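MmeI (Methylophilus methylotrophus, PDB 5HR4) is a type IIL restriction-modification enzyme that binds DNA and probably methylates adenine at N6, with S-adenosyl-L-methionine as the methyl donor. Local coordinates at residues 298-303 / 572-577; 159-164 / 288-293; 167-172 / 188-193; 182-187 / 418-423; 319-324 / 370-375. All coordinates share one frame; numbering follows the deposited sequence.

Contact 1 (298-303 / 572-577); sequences LFQSIM and NEASGV. With SFG (sinefungin), chain H.
Asn572, the amide that faces Gln300 across this contact, receives the backbone N of Ala574 on its OD1 at 3.0 Å. The N-H points at the oxygen at 158°, although the donor stands above the carbonyl plane; the bond closes an Asx turn that shapes the loop. Gln300, extended beyond CG from the last turn of helix 292-301, comes from the opposite direction, and its OE1 stops 3.5 Å from ND2 of Asn572. The planes are 46° apart, and the two ends touch without a hydrogen bond; OE1 accepts instead from the backbone N of Tyr315, while ND2 gives to the carbonyl O of the same tyrosine. The other branch, NE2 of Gln300, lies 3.7 Å from the carbonyl O of Ser575, again without a hydrogen bond, and 3.9 Å from CB of Ala574.

One residue earlier the helix turns to the cofactor pocket. With CG anti to the backbone N (chi1 162°), the Phe299 ring is carried to sinefungin, an S-adenosylmethionine analogue, and its CZ is the atom nearest the ribose O3'. With an alanine here the ribose would probably lose its apolar neighbour, and a gap would open beside Pro418 and Ile421, which pack on the ring. Loop and helix are thus joined through a third residue: the two amides meet without bonding each other, and each bonds to the backbone of Tyr315.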
# COMPACT_ATOMS: atom_id res chain seq x y z
N LEU A 298 -0.44 -10.32 15.36
CA LEU A 298 0.62 -10.34 16.36
C LEU A 298 1.75 -9.39 15.99
O LEU A 298 2.12 -8.49 16.76
CB LEU A 298 1.15 -11.76 16.50
CG LEU A 298 2.36 -11.86 17.41
CD1 LEU A 298 1.97 -11.42 18.80
CD2 LEU A 298 2.86 -13.30 17.39
N PHE A 299 2.30 -9.59 14.79
CA PHE A 299 3.28 -8.68 14.21
C PHE A 299 2.85 -7.22 14.37
O PHE A 299 3.64 -6.38 14.80
CB PHE A 299 3.45 -9.08 12.74
CG PHE A 299 4.08 -8.04 11.86
CD1 PHE A 299 5.13 -7.25 12.30
CD2 PHE A 299 3.64 -7.90 10.55
CE1 PHE A 299 5.70 -6.30 11.47
CE2 PHE A 299 4.21 -6.95 9.71
CZ PHE A 299 5.25 -6.15 10.17
N GLN A 300 1.59 -6.92 14.07
CA GLN A 300 1.15 -5.52 14.08
C GLN A 300 0.97 -4.97 15.49
O GLN A 300 1.17 -3.78 15.71
CB GLN A 300 -0.14 -5.38 13.28
CG GLN A 300 0.06 -5.39 11.77
CD GLN A 300 -1.22 -5.01 11.04
OE1 GLN A 300 -1.41 -5.29 9.85
NE2 GLN A 300 -2.12 -4.38 11.76
N SER A 301 0.63 -5.82 16.46
CA SER A 301 0.20 -5.35 17.77
C SER A 301 1.33 -4.89 18.67
O SER A 301 1.07 -4.42 19.78
CB SER A 301 -0.55 -6.46 18.50
OG SER A 301 0.41 -7.33 19.09
N ILE A 302 2.58 -5.08 18.26
CA ILE A 302 3.69 -4.64 19.08
C ILE A 302 4.27 -3.33 18.56
O ILE A 302 5.39 -2.96 18.92
CB ILE A 302 4.79 -5.72 19.18
CG1 ILE A 302 5.44 -5.99 17.82
CG2 ILE A 302 4.25 -7.01 19.80
CD1 ILE A 302 6.99 -5.91 17.83
N MET A 303 3.54 -2.59 17.73
CA MET A 303 4.14 -1.44 17.07
C MET A 303 3.38 -0.15 17.36
O MET A 303 2.15 -0.13 17.42
CB MET A 303 4.25 -1.71 15.58
CG MET A 303 5.14 -2.94 15.34
SD MET A 303 6.07 -3.02 13.80
CE MET A 303 5.80 -1.38 13.15
N ASN A 572 -7.65 -5.99 5.72
CA ASN A 572 -7.28 -7.25 6.35
C ASN A 572 -8.09 -7.36 7.64
O ASN A 572 -8.93 -6.50 7.94
CB ASN A 572 -5.76 -7.36 6.58
CG ASN A 572 -5.18 -6.36 7.63
OD1 ASN A 572 -5.85 -5.96 8.59
ND2 ASN A 572 -3.91 -5.99 7.44
N GLU A 573 -7.83 -8.42 8.40
CA GLU A 573 -8.70 -8.75 9.53
C GLU A 573 -8.12 -8.31 10.86
O GLU A 573 -8.46 -8.90 11.89
CB GLU A 573 -9.00 -10.25 9.56
CG GLU A 573 -9.76 -10.80 8.33
CD GLU A 573 -8.83 -11.48 7.34
OE1 GLU A 573 -7.62 -11.15 7.31
OE2 GLU A 573 -9.31 -12.37 6.59
N ALA A 574 -7.25 -7.31 10.88
CA ALA A 574 -6.63 -6.90 12.12
C ALA A 574 -7.09 -5.50 12.50
O ALA A 574 -7.79 -4.82 11.75
CB ALA A 574 -5.10 -6.94 12.01
N SER A 575 -6.68 -5.08 13.69
CA SER A 575 -7.03 -3.74 14.13
C SER A 575 -6.43 -2.71 13.16
O SER A 575 -5.53 -3.02 12.36
CB SER A 575 -6.55 -3.50 15.56
OG SER A 575 -5.15 -3.27 15.62
N GLY A 576 -6.98 -1.51 13.21
CA GLY A 576 -6.40 -0.36 12.54
C GLY A 576 -6.05 -0.56 11.08
O GLY A 576 -4.92 -0.30 10.68
N VAL A 577 -7.02 -0.98 10.26
CA VAL A 577 -6.74 -1.18 8.84
C VAL A 577 -6.29 0.12 8.20
O VAL A 577 -6.92 1.17 8.39
CB VAL A 577 -7.98 -1.74 8.14
CG1 VAL A 577 -7.75 -1.72 6.64
CG2 VAL A 577 -8.26 -3.13 8.64
N SFG H . 3.79 -9.06 3.60
CA SFG H . 3.98 -9.01 5.04
C SFG H . 2.85 -9.79 5.66
O SFG H . 1.98 -10.30 4.92
OXT SFG H . 2.76 -9.94 6.91
CB SFG H . 3.96 -7.56 5.52
CG SFG H . 5.01 -6.79 4.73
CD SFG H . 4.77 -5.33 5.05
NE SFG H . 3.68 -4.89 4.19
C5' SFG H . 6.03 -4.48 4.83
C4' SFG H . 7.29 -4.98 5.62
O4' SFG H . 8.35 -4.44 5.10
C3' SFG H . 7.32 -4.53 7.09
O3' SFG H . 7.21 -5.64 7.86
C2' SFG H . 8.69 -3.82 7.29
O2' SFG H . 9.34 -4.22 8.57
C1' SFG H . 9.41 -4.24 6.30
N9 SFG H . 10.34 -3.27 5.81
C8 SFG H . 10.17 -1.95 5.68
N7 SFG H . 11.27 -1.44 5.13
C5 SFG H . 12.11 -2.45 4.91
C6 SFG H . 13.38 -2.46 4.37
N6 SFG H . 14.23 -1.41 3.85
N1 SFG H . 14.05 -3.59 4.24
C2 SFG H . 13.48 -4.75 4.65
N3 SFG H . 12.23 -4.74 5.18
C4 SFG H . 11.54 -3.58 5.31

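Contact 2 (159-164 / 288-293); sequences DPINIK and SRISPA
Apolar packing carries the meeting of Ile161 with Ile290 and of Ile163 with Ala293, two steps along a pair of facing backbones. Ile161 holds CG1 between its backbone N and carbonyl carbon (chi1 47°), which sends CD1 over the other backbone, 4.2 Å from CB of Ile290 and equally near its CA; the two side chains cross obliquely. Ile163 works with the end of its chain: CD1 rests 4.0 Å from CB of Ala293 and also lies against that residue's carbonyl O.

No hydrogen bond crosses between the two segments themselves. Asn162 is the N-cap of helix 163-178, its OD1 accepting weakly from the backbone N of Lys164 at 2.7 Å, with an N-H angle of only 121°. Gln432 NE2 serves the carbonyl oxygens of Ser288 and Ile290. Just before 288-293, Asp286 makes backbone hydrogen bonds with Asp159 and Ile161, tying the two runs together next to the seam.

The result is a surface junction of two helix starts, 163-178 and 292-301, each entered from a calcium-binding region: Gln158 directly precedes one segment, Cys283 and Leu285 closely precede the other, and the side chain of Ile161 packs on Leu285, its nearest atom about 7 Å from the calcium ion.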
# COMPACT_ATOMS: atom_id res chain seq x y z
N ASP A 159 -11.52 -22.92 23.30
CA ASP A 159 -11.92 -21.90 22.32
C ASP A 159 -10.80 -21.67 21.32
O ASP A 159 -9.67 -21.37 21.73
CB ASP A 159 -12.26 -20.57 23.01
CG ASP A 159 -13.49 -20.65 23.93
OD1 ASP A 159 -14.25 -21.64 23.85
OD2 ASP A 159 -13.71 -19.69 24.71
N PRO A 160 -11.05 -21.80 20.02
CA PRO A 160 -10.00 -21.50 19.05
C PRO A 160 -9.62 -20.03 19.09
O PRO A 160 -10.43 -19.16 19.41
CB PRO A 160 -10.62 -21.88 17.70
CG PRO A 160 -12.08 -22.04 17.96
CD PRO A 160 -12.22 -22.44 19.39
N ILE A 161 -8.34 -19.76 18.80
CA ILE A 161 -7.83 -18.40 18.91
C ILE A 161 -8.44 -17.52 17.83
O ILE A 161 -8.79 -17.99 16.74
CB ILE A 161 -6.29 -18.38 18.81
CG1 ILE A 161 -5.84 -19.23 17.63
CG2 ILE A 161 -5.65 -18.87 20.09
CD1 ILE A 161 -4.71 -18.62 16.88
N ASN A 162 -8.55 -16.24 18.12
CA ASN A 162 -8.98 -15.26 17.13
C ASN A 162 -7.97 -14.11 17.11
O ASN A 162 -6.88 -14.23 17.68
CB ASN A 162 -10.39 -14.75 17.46
CG ASN A 162 -10.54 -14.30 18.91
OD1 ASN A 162 -9.63 -13.68 19.49
ND2 ASN A 162 -11.67 -14.63 19.52
N ILE A 163 -8.32 -12.99 16.48
CA ILE A 163 -7.44 -11.83 16.53
C ILE A 163 -7.20 -11.35 17.96
O ILE A 163 -6.11 -10.87 18.28
CB ILE A 163 -8.00 -10.70 15.66
CG1 ILE A 163 -8.28 -11.23 14.26
CG2 ILE A 163 -7.00 -9.55 15.61
CD1 ILE A 163 -7.05 -11.76 13.61
N LYS A 164 -8.19 -11.47 18.85
CA LYS A 164 -8.00 -10.92 20.19
C LYS A 164 -6.91 -11.67 20.95
O LYS A 164 -6.31 -11.12 21.87
CB LYS A 164 -9.31 -10.92 20.98
N SER A 288 -4.47 -24.57 17.41
CA SER A 288 -4.33 -25.56 16.36
C SER A 288 -4.49 -24.96 14.97
O SER A 288 -3.73 -25.29 14.05
CB SER A 288 -5.35 -26.68 16.58
OG SER A 288 -4.93 -27.81 15.86
N ARG A 289 -5.47 -24.06 14.80
CA ARG A 289 -5.78 -23.49 13.49
C ARG A 289 -5.29 -22.04 13.46
O ARG A 289 -6.06 -21.09 13.46
CB ARG A 289 -7.28 -23.57 13.20
CG ARG A 289 -7.89 -24.95 13.25
CD ARG A 289 -7.65 -25.72 11.96
NE ARG A 289 -8.32 -27.02 11.96
CZ ARG A 289 -8.01 -28.03 11.15
NH1 ARG A 289 -7.02 -27.89 10.28
NH2 ARG A 289 -8.66 -29.18 11.23
N ILE A 290 -3.97 -21.89 13.47
CA ILE A 290 -3.35 -20.57 13.45
C ILE A 290 -3.07 -20.20 12.00
O ILE A 290 -2.60 -21.03 11.22
CB ILE A 290 -2.06 -20.53 14.29
CG1 ILE A 290 -1.40 -19.15 14.20
CG2 ILE A 290 -1.06 -21.63 13.87
CD1 ILE A 290 -0.34 -18.87 15.26
N SER A 291 -3.37 -18.96 11.64
CA SER A 291 -3.37 -18.57 10.24
C SER A 291 -2.69 -17.23 10.03
O SER A 291 -2.45 -16.50 11.00
CB SER A 291 -4.82 -18.51 9.77
OG SER A 291 -5.60 -17.98 10.82
N PRO A 292 -2.38 -16.87 8.77
CA PRO A 292 -1.85 -15.53 8.47
C PRO A 292 -2.44 -14.39 9.28
O PRO A 292 -1.70 -13.54 9.79
CB PRO A 292 -2.19 -15.36 6.99
CG PRO A 292 -2.03 -16.74 6.46
CD PRO A 292 -2.49 -17.69 7.55
N ALA A 293 -3.78 -14.36 9.39
CA ALA A 293 -4.42 -13.32 10.18
C ALA A 293 -3.85 -13.28 11.59
O ALA A 293 -3.57 -12.20 12.13
CB ALA A 293 -5.94 -13.52 10.22

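Contact 3 (167-172 / 188-193); sequences ERMGKL and LYLVRL
Met169 and Leu190 mark the closest backbone approach, 8.6 Å between their CA atoms, of two regularly hydrogen-bonded helices. These are 163-178 and 183-200, two consecutive helices joined by a short loop and packed against each other, a simple case of how neighbouring helices fold together through a few apolar side chains.

Leu190 is the central group. Its CG stands anti to the backbone N (chi1 -160°), which drives the fork of two methyls at the other helix. There the branches divide their work: CD2 meets CG of Met169 at 4.3 Å, and CD1 meets CD2 of Leu172, one turn further along. Met169, likewise with CG anti to N (chi1 166°), stretches out towards its own partners on helix 183-200, reaching Leu194 and Leu197 as well.

All three residues are buried, and no hydrogen bond crosses between the segments. Arg192, on another face, bonds to the carbonyl oxygens of Leu261 and Glu264 and makes a cation-pi contact with Phe233. Helix 416-440 covers a further side, where Phe417 lies on Leu190. Leu193 completes the seam more distantly: its CB is 4.6 Å from the methyl CE of Met169, and its CD1 stands at the same separation, 4.6 Å, from CD2 of Leu172.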
# COMPACT_ATOMS: atom_id res chain seq x y z
N GLU A 167 -3.46 -10.18 19.83
CA GLU A 167 -3.27 -8.87 20.44
C GLU A 167 -2.90 -9.00 21.92
O GLU A 167 -2.07 -8.24 22.42
CB GLU A 167 -4.53 -8.01 20.25
CG GLU A 167 -4.73 -7.52 18.80
CD GLU A 167 -6.10 -6.86 18.56
OE1 GLU A 167 -6.89 -6.78 19.53
OE2 GLU A 167 -6.38 -6.43 17.41
N ARG A 168 -3.50 -9.97 22.62
CA ARG A 168 -3.14 -10.20 24.03
C ARG A 168 -1.71 -10.70 24.16
O ARG A 168 -0.97 -10.28 25.05
CB ARG A 168 -4.12 -11.18 24.67
CG ARG A 168 -5.22 -10.50 25.50
CD ARG A 168 -6.20 -11.50 26.16
NE ARG A 168 -7.31 -11.85 25.27
CZ ARG A 168 -7.59 -13.09 24.88
NH1 ARG A 168 -6.85 -14.11 25.32
NH2 ARG A 168 -8.60 -13.32 24.06
N MET A 169 -1.30 -11.61 23.26
CA MET A 169 0.08 -12.07 23.24
C MET A 169 1.04 -10.93 22.97
O MET A 169 2.12 -10.86 23.58
CB MET A 169 0.23 -13.18 22.20
CG MET A 169 1.66 -13.51 21.84
SD MET A 169 1.83 -15.20 21.21
CE MET A 169 2.50 -15.96 22.69
N GLY A 170 0.67 -10.02 22.08
CA GLY A 170 1.46 -8.81 21.87
C GLY A 170 1.64 -8.00 23.14
O GLY A 170 2.73 -7.47 23.39
N LYS A 171 0.59 -7.88 23.96
CA LYS A 171 0.73 -7.09 25.19
C LYS A 171 1.67 -7.77 26.18
O LYS A 171 2.41 -7.10 26.91
CB LYS A 171 -0.63 -6.80 25.82
N LEU A 172 1.67 -9.10 26.20
CA LEU A 172 2.65 -9.83 27.00
C LEU A 172 4.06 -9.45 26.60
O LEU A 172 4.91 -9.16 27.45
CB LEU A 172 2.44 -11.34 26.83
CG LEU A 172 3.43 -12.20 27.60
CD1 LEU A 172 3.20 -12.00 29.07
CD2 LEU A 172 3.30 -13.69 27.18
N LEU A 188 12.97 -13.69 20.46
CA LEU A 188 13.06 -15.14 20.37
C LEU A 188 12.41 -15.83 21.56
O LEU A 188 11.87 -16.94 21.41
CB LEU A 188 14.51 -15.56 20.21
CG LEU A 188 15.00 -17.02 20.27
CD1 LEU A 188 14.21 -17.96 19.39
CD2 LEU A 188 16.44 -17.02 19.84
N TYR A 189 12.43 -15.21 22.74
CA TYR A 189 11.67 -15.75 23.86
C TYR A 189 10.21 -15.93 23.47
O TYR A 189 9.63 -17.00 23.69
CB TYR A 189 11.78 -14.82 25.07
CG TYR A 189 11.51 -15.45 26.42
CD1 TYR A 189 10.21 -15.55 26.91
CD2 TYR A 189 12.55 -15.91 27.22
CE1 TYR A 189 9.95 -16.11 28.14
CE2 TYR A 189 12.30 -16.48 28.45
CZ TYR A 189 11.00 -16.59 28.91
OH TYR A 189 10.75 -17.15 30.16
N LEU A 190 9.63 -14.92 22.84
CA LEU A 190 8.19 -14.91 22.61
C LEU A 190 7.82 -15.89 21.51
O LEU A 190 6.90 -16.71 21.66
CB LEU A 190 7.74 -13.50 22.26
CG LEU A 190 6.25 -13.24 22.48
CD1 LEU A 190 5.95 -12.88 23.94
CD2 LEU A 190 5.76 -12.17 21.52
N VAL A 191 8.54 -15.84 20.40
CA VAL A 191 8.35 -16.80 19.33
C VAL A 191 8.57 -18.24 19.81
O VAL A 191 7.90 -19.17 19.35
CB VAL A 191 9.28 -16.40 18.17
CG1 VAL A 191 10.33 -17.47 17.88
CG2 VAL A 191 8.48 -15.99 16.93
N ARG A 192 9.46 -18.46 20.78
CA ARG A 192 9.53 -19.78 21.41
C ARG A 192 8.23 -20.12 22.14
O ARG A 192 7.66 -21.20 21.94
CB ARG A 192 10.72 -19.86 22.35
CG ARG A 192 12.05 -20.06 21.64
CD ARG A 192 13.21 -19.73 22.58
NE ARG A 192 14.49 -20.07 22.00
CZ ARG A 192 15.57 -20.37 22.72
NH1 ARG A 192 15.51 -20.36 24.05
NH2 ARG A 192 16.71 -20.69 22.11
N LEU A 193 7.74 -19.22 23.00
CA LEU A 193 6.45 -19.44 23.65
C LEU A 193 5.36 -19.74 22.64
O LEU A 193 4.48 -20.58 22.89
CB LEU A 193 6.06 -18.22 24.47
CG LEU A 193 7.05 -17.93 25.58
CD1 LEU A 193 6.79 -16.52 26.08
CD2 LEU A 193 6.87 -18.94 26.68

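Contact 4 (182-187 / 418-423); sequences EGHALE and PAQIAQ
His184 reaches Gln420 because its CG lies anti to the backbone N (chi1 179°), which brings the end of the ring nearer to helix 416-440, while Gln420 bends at chi2 (-91°) and turns its amide to the ring. The side chains cross at about a right angle, yet ring and amide planes are tilted only 32° apart. NE2 of Gln420 sits 3.5 Å from CE1 of His184 and 3.9 Å from ND1, an oblique approach that is not a hydrogen bond.

What joins the two is a shared acceptor: OE2 of Glu416 takes bonds from ND1 of His184 and from NE2 of Gln420. The other ring nitrogen, NE2 of His184, pairs with OE1 of Glu264; flanked by two carboxylates, the imidazole is perhaps inclined to hold a positive charge. Beside these polar groups the contact is aliphatic. CB of Glu187 lies 4.2 Å from CG of Gln420, where the backbones come within 6.9 Å between CA atoms, and the carboxylate of Glu187 bends off to a weak bond with His173.

The contact is at the surface, where the start of helix 183-200 meets helix 416-440 of the methyltransferase domain. On its other faces, Ile421 and Pro418 of the latter helix pack on helix 292-301 and Pro418 also on Glu413 of strand 409-413, whereas Leu186 turns to helix 163-178.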
# COMPACT_ATOMS: atom_id res chain seq x y z
N GLU A 182 14.44 -7.02 26.66
CA GLU A 182 14.35 -6.24 25.44
C GLU A 182 15.14 -6.94 24.36
O GLU A 182 15.94 -7.83 24.63
CB GLU A 182 14.90 -4.82 25.68
N GLY A 183 14.95 -6.50 23.13
CA GLY A 183 15.88 -6.91 22.10
C GLY A 183 15.73 -8.36 21.65
O GLY A 183 14.65 -8.97 21.71
N HIS A 184 16.86 -8.89 21.18
CA HIS A 184 16.92 -10.22 20.57
C HIS A 184 16.37 -11.29 21.50
O HIS A 184 15.60 -12.16 21.06
CB HIS A 184 18.36 -10.53 20.18
CG HIS A 184 18.53 -11.89 19.57
ND1 HIS A 184 18.01 -12.22 18.34
CD2 HIS A 184 19.17 -13.00 20.03
CE1 HIS A 184 18.32 -13.48 18.06
NE2 HIS A 184 19.02 -13.97 19.07
N ALA A 185 16.76 -11.28 22.77
CA ALA A 185 16.19 -12.27 23.68
C ALA A 185 14.67 -12.18 23.67
O ALA A 185 13.97 -13.19 23.52
CB ALA A 185 16.72 -12.10 25.10
N LEU A 186 14.13 -10.96 23.77
CA LEU A 186 12.68 -10.80 23.83
C LEU A 186 12.00 -11.44 22.61
O LEU A 186 11.12 -12.29 22.76
CB LEU A 186 12.32 -9.32 23.95
CG LEU A 186 10.83 -9.03 23.95
CD1 LEU A 186 10.15 -9.59 25.18
CD2 LEU A 186 10.59 -7.54 23.82
N GLU A 187 12.44 -11.06 21.40
CA GLU A 187 11.82 -11.55 20.18
C GLU A 187 11.84 -13.07 20.11
O GLU A 187 10.84 -13.70 19.72
CB GLU A 187 12.53 -10.98 18.95
CG GLU A 187 12.97 -9.53 19.04
CD GLU A 187 11.85 -8.54 19.36
OE1 GLU A 187 12.15 -7.34 19.59
OE2 GLU A 187 10.67 -8.97 19.40
N PRO A 418 8.98 -9.63 13.40
CA PRO A 418 8.40 -10.33 12.24
C PRO A 418 9.38 -11.29 11.58
O PRO A 418 8.96 -12.34 11.06
CB PRO A 418 8.01 -9.18 11.30
CG PRO A 418 8.81 -7.98 11.77
CD PRO A 418 8.97 -8.16 13.24
N ALA A 419 10.67 -10.97 11.59
CA ALA A 419 11.63 -11.89 11.00
C ALA A 419 11.71 -13.19 11.79
O ALA A 419 11.97 -14.25 11.21
CB ALA A 419 13.02 -11.25 10.89
N GLN A 420 11.47 -13.13 13.10
CA GLN A 420 11.40 -14.35 13.89
C GLN A 420 10.06 -15.06 13.72
O GLN A 420 10.02 -16.29 13.66
CB GLN A 420 11.66 -14.06 15.37
CG GLN A 420 13.04 -13.54 15.70
CD GLN A 420 14.06 -14.64 16.05
OE1 GLN A 420 13.88 -15.80 15.68
NE2 GLN A 420 15.14 -14.26 16.77
N ILE A 421 8.94 -14.32 13.63
CA ILE A 421 7.65 -14.96 13.39
C ILE A 421 7.67 -15.73 12.08
O ILE A 421 7.29 -16.90 12.02
CB ILE A 421 6.50 -13.94 13.39
CG1 ILE A 421 6.56 -12.99 14.56
CG2 ILE A 421 5.14 -14.66 13.41
CD1 ILE A 421 5.39 -11.98 14.56
N ALA A 422 8.13 -15.08 11.01
CA ALA A 422 8.19 -15.71 9.70
C ALA A 422 8.81 -17.10 9.80
O ALA A 422 8.28 -18.07 9.24
CB ALA A 422 8.97 -14.84 8.72
N GLN A 423 9.91 -17.21 10.55
CA GLN A 423 10.55 -18.51 10.70
C GLN A 423 9.62 -19.50 11.38
O GLN A 423 9.33 -20.57 10.83
CB GLN A 423 11.87 -18.37 11.46
CG GLN A 423 12.76 -19.60 11.34
CD GLN A 423 14.17 -19.37 11.86
OE1 GLN A 423 14.49 -19.75 12.99
NE2 GLN A 423 15.02 -18.79 11.03

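Contact 5 (319-324 / 370-375); sequences ANILKL and LVITYR
Ile372 is met by two neighbours of the opposite helix, Ile321 and Leu322, at different inclinations. Ile321 runs at a slant to it, presenting two atoms: its CG2 lies 4.1 Å from CB of Ile372, and its CD1 lies 4.2 Å from CG1. Leu322 comes across at about a right angle and offers one methyl, CD2, to CG2 of Ile372 at 4.0 Å. The beta-branch of Ile372 explains the division. With CG1 anti to the carbonyl carbon (chi1 -61°), CG2 falls anti to the backbone N, and the two arms part, one for each partner. The CA atoms of Ile321 and Ile372, the nearest pair, are 7.5 Å apart.

Polar bonds lie to the side of this packing. Lys323 gives NZ to OD1 of Asn320 at 2.9 Å, approaching almost in line with the carbonyl (163°), and also bonds to Tyr600 OH.

Just before helix 368-388 come strand 359-361 and a glycine-rich loop with the cofactor-binding sequence motif of adenine methyltransferases, and the nearest atom of the Ile321 side chain is about 5 Å from sinefungin. Between 319-324 and 370-375 the seam is aliphatic, without a hydrogen bond, and holds by shape and exclusion of water; the salt bridge of Arg375 with Glu318 flanks it and adds a charged link between the same two helices.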
# COMPACT_ATOMS: atom_id res chain seq x y z
N ALA A 319 -6.42 -13.31 1.15
CA ALA A 319 -7.06 -13.10 -0.15
C ALA A 319 -6.14 -12.35 -1.10
O ALA A 319 -6.12 -12.64 -2.30
CB ALA A 319 -8.37 -12.35 0.01
N ASN A 320 -5.38 -11.38 -0.59
CA ASN A 320 -4.58 -10.53 -1.46
C ASN A 320 -3.32 -11.25 -1.95
O ASN A 320 -2.91 -11.04 -3.10
CB ASN A 320 -4.25 -9.23 -0.75
CG ASN A 320 -5.37 -8.20 -0.89
OD1 ASN A 320 -6.17 -8.24 -1.84
ND2 ASN A 320 -5.43 -7.27 0.05
N ILE A 321 -2.74 -12.11 -1.11
CA ILE A 321 -1.65 -13.00 -1.54
C ILE A 321 -2.14 -14.00 -2.60
O ILE A 321 -1.43 -14.29 -3.58
CB ILE A 321 -1.05 -13.72 -0.31
CG1 ILE A 321 -0.50 -12.69 0.68
CG2 ILE A 321 0.05 -14.68 -0.72
CD1 ILE A 321 0.02 -13.30 1.98
N LEU A 322 -3.35 -14.53 -2.45
CA LEU A 322 -3.86 -15.47 -3.46
C LEU A 322 -4.06 -14.78 -4.81
O LEU A 322 -3.76 -15.38 -5.85
CB LEU A 322 -5.15 -16.14 -2.97
CG LEU A 322 -4.86 -17.12 -1.81
CD1 LEU A 322 -6.10 -17.56 -1.00
CD2 LEU A 322 -4.13 -18.32 -2.34
N LYS A 323 -4.51 -13.51 -4.84
CA LYS A 323 -4.59 -12.84 -6.14
C LYS A 323 -3.21 -12.64 -6.75
O LYS A 323 -3.10 -12.38 -7.95
CB LYS A 323 -5.25 -11.45 -6.08
CG LYS A 323 -6.13 -11.15 -4.91
CD LYS A 323 -6.17 -9.66 -4.69
CE LYS A 323 -7.59 -9.13 -4.63
NZ LYS A 323 -7.59 -7.68 -4.34
N LEU A 324 -2.16 -12.70 -5.93
CA LEU A 324 -0.82 -12.48 -6.46
C LEU A 324 -0.12 -13.79 -6.83
O LEU A 324 0.50 -13.88 -7.90
CB LEU A 324 -0.00 -11.69 -5.44
CG LEU A 324 1.39 -11.23 -5.85
CD1 LEU A 324 1.70 -10.05 -4.99
CD2 LEU A 324 2.45 -12.31 -5.63
N LEU A 370 5.18 -16.24 2.27
CA LEU A 370 5.87 -17.53 2.32
C LEU A 370 5.00 -18.62 2.93
O LEU A 370 5.11 -19.78 2.53
CB LEU A 370 7.18 -17.41 3.09
CG LEU A 370 8.10 -16.37 2.45
CD1 LEU A 370 9.35 -16.14 3.28
CD2 LEU A 370 8.45 -16.77 1.03
N VAL A 371 4.13 -18.27 3.89
CA VAL A 371 3.33 -19.29 4.56
C VAL A 371 2.22 -19.77 3.64
O VAL A 371 2.09 -20.98 3.39
CB VAL A 371 2.80 -18.75 5.90
CG1 VAL A 371 1.65 -19.60 6.41
CG2 VAL A 371 3.91 -18.71 6.93
N ILE A 372 1.43 -18.85 3.09
CA ILE A 372 0.40 -19.23 2.12
C ILE A 372 1.00 -20.03 0.97
O ILE A 372 0.42 -21.03 0.54
CB ILE A 372 -0.35 -17.99 1.58
CG1 ILE A 372 -1.03 -17.27 2.72
CG2 ILE A 372 -1.43 -18.43 0.58
CD1 ILE A 372 -2.04 -18.17 3.39
N THR A 373 2.15 -19.60 0.44
CA THR A 373 2.73 -20.31 -0.70
C THR A 373 3.09 -21.74 -0.31
O THR A 373 2.74 -22.70 -1.01
CB THR A 373 3.97 -19.60 -1.23
OG1 THR A 373 3.62 -18.32 -1.76
CG2 THR A 373 4.61 -20.46 -2.33
N TYR A 374 3.78 -21.89 0.82
CA TYR A 374 4.17 -23.22 1.26
C TYR A 374 2.95 -24.09 1.53
O TYR A 374 3.01 -25.31 1.32
CB TYR A 374 5.08 -23.11 2.50
CG TYR A 374 5.46 -24.41 3.14
CD1 TYR A 374 6.27 -25.33 2.47
CD2 TYR A 374 5.02 -24.74 4.42
CE1 TYR A 374 6.61 -26.55 3.05
CE2 TYR A 374 5.37 -25.94 5.01
CZ TYR A 374 6.16 -26.84 4.31
OH TYR A 374 6.50 -28.04 4.89
N ARG A 375 1.84 -23.51 1.96
CA ARG A 375 0.66 -24.32 2.25
C ARG A 375 0.02 -24.81 0.95
O ARG A 375 -0.37 -25.98 0.83
CB ARG A 375 -0.33 -23.54 3.10
CG ARG A 375 -1.76 -24.01 2.92
CD ARG A 375 -2.65 -23.62 4.07
NE ARG A 375 -3.12 -22.24 4.00
CZ ARG A 375 -3.89 -21.76 3.02
NH1 ARG A 375 -4.25 -22.56 2.03
NH2 ARG A 375 -4.30 -20.49 3.04

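Contacts 3 and 5 are buried helix pairs whose segments meet through apolar side chains, whereas contacts 2 and 4 lie at the surface and contact 1 is only partly buried. Polar groups matter accordingly: amides and a histidine in contacts 1 and 4 meet through shared outside partners, while contact 2 keeps its bonds beside an apolar seam. The elements are reused. Helix 292-301 serves contacts 1 and 2, helix 163-178 contacts 2 and 3, and helix 183-200 contacts 3 and 4. Leu298 touches Met169, and Phe299 touches Pro418, so contact 1 abuts contacts 3 and 4. Contact 5 joins this cluster through Ile372 against Pro292 of contact 2.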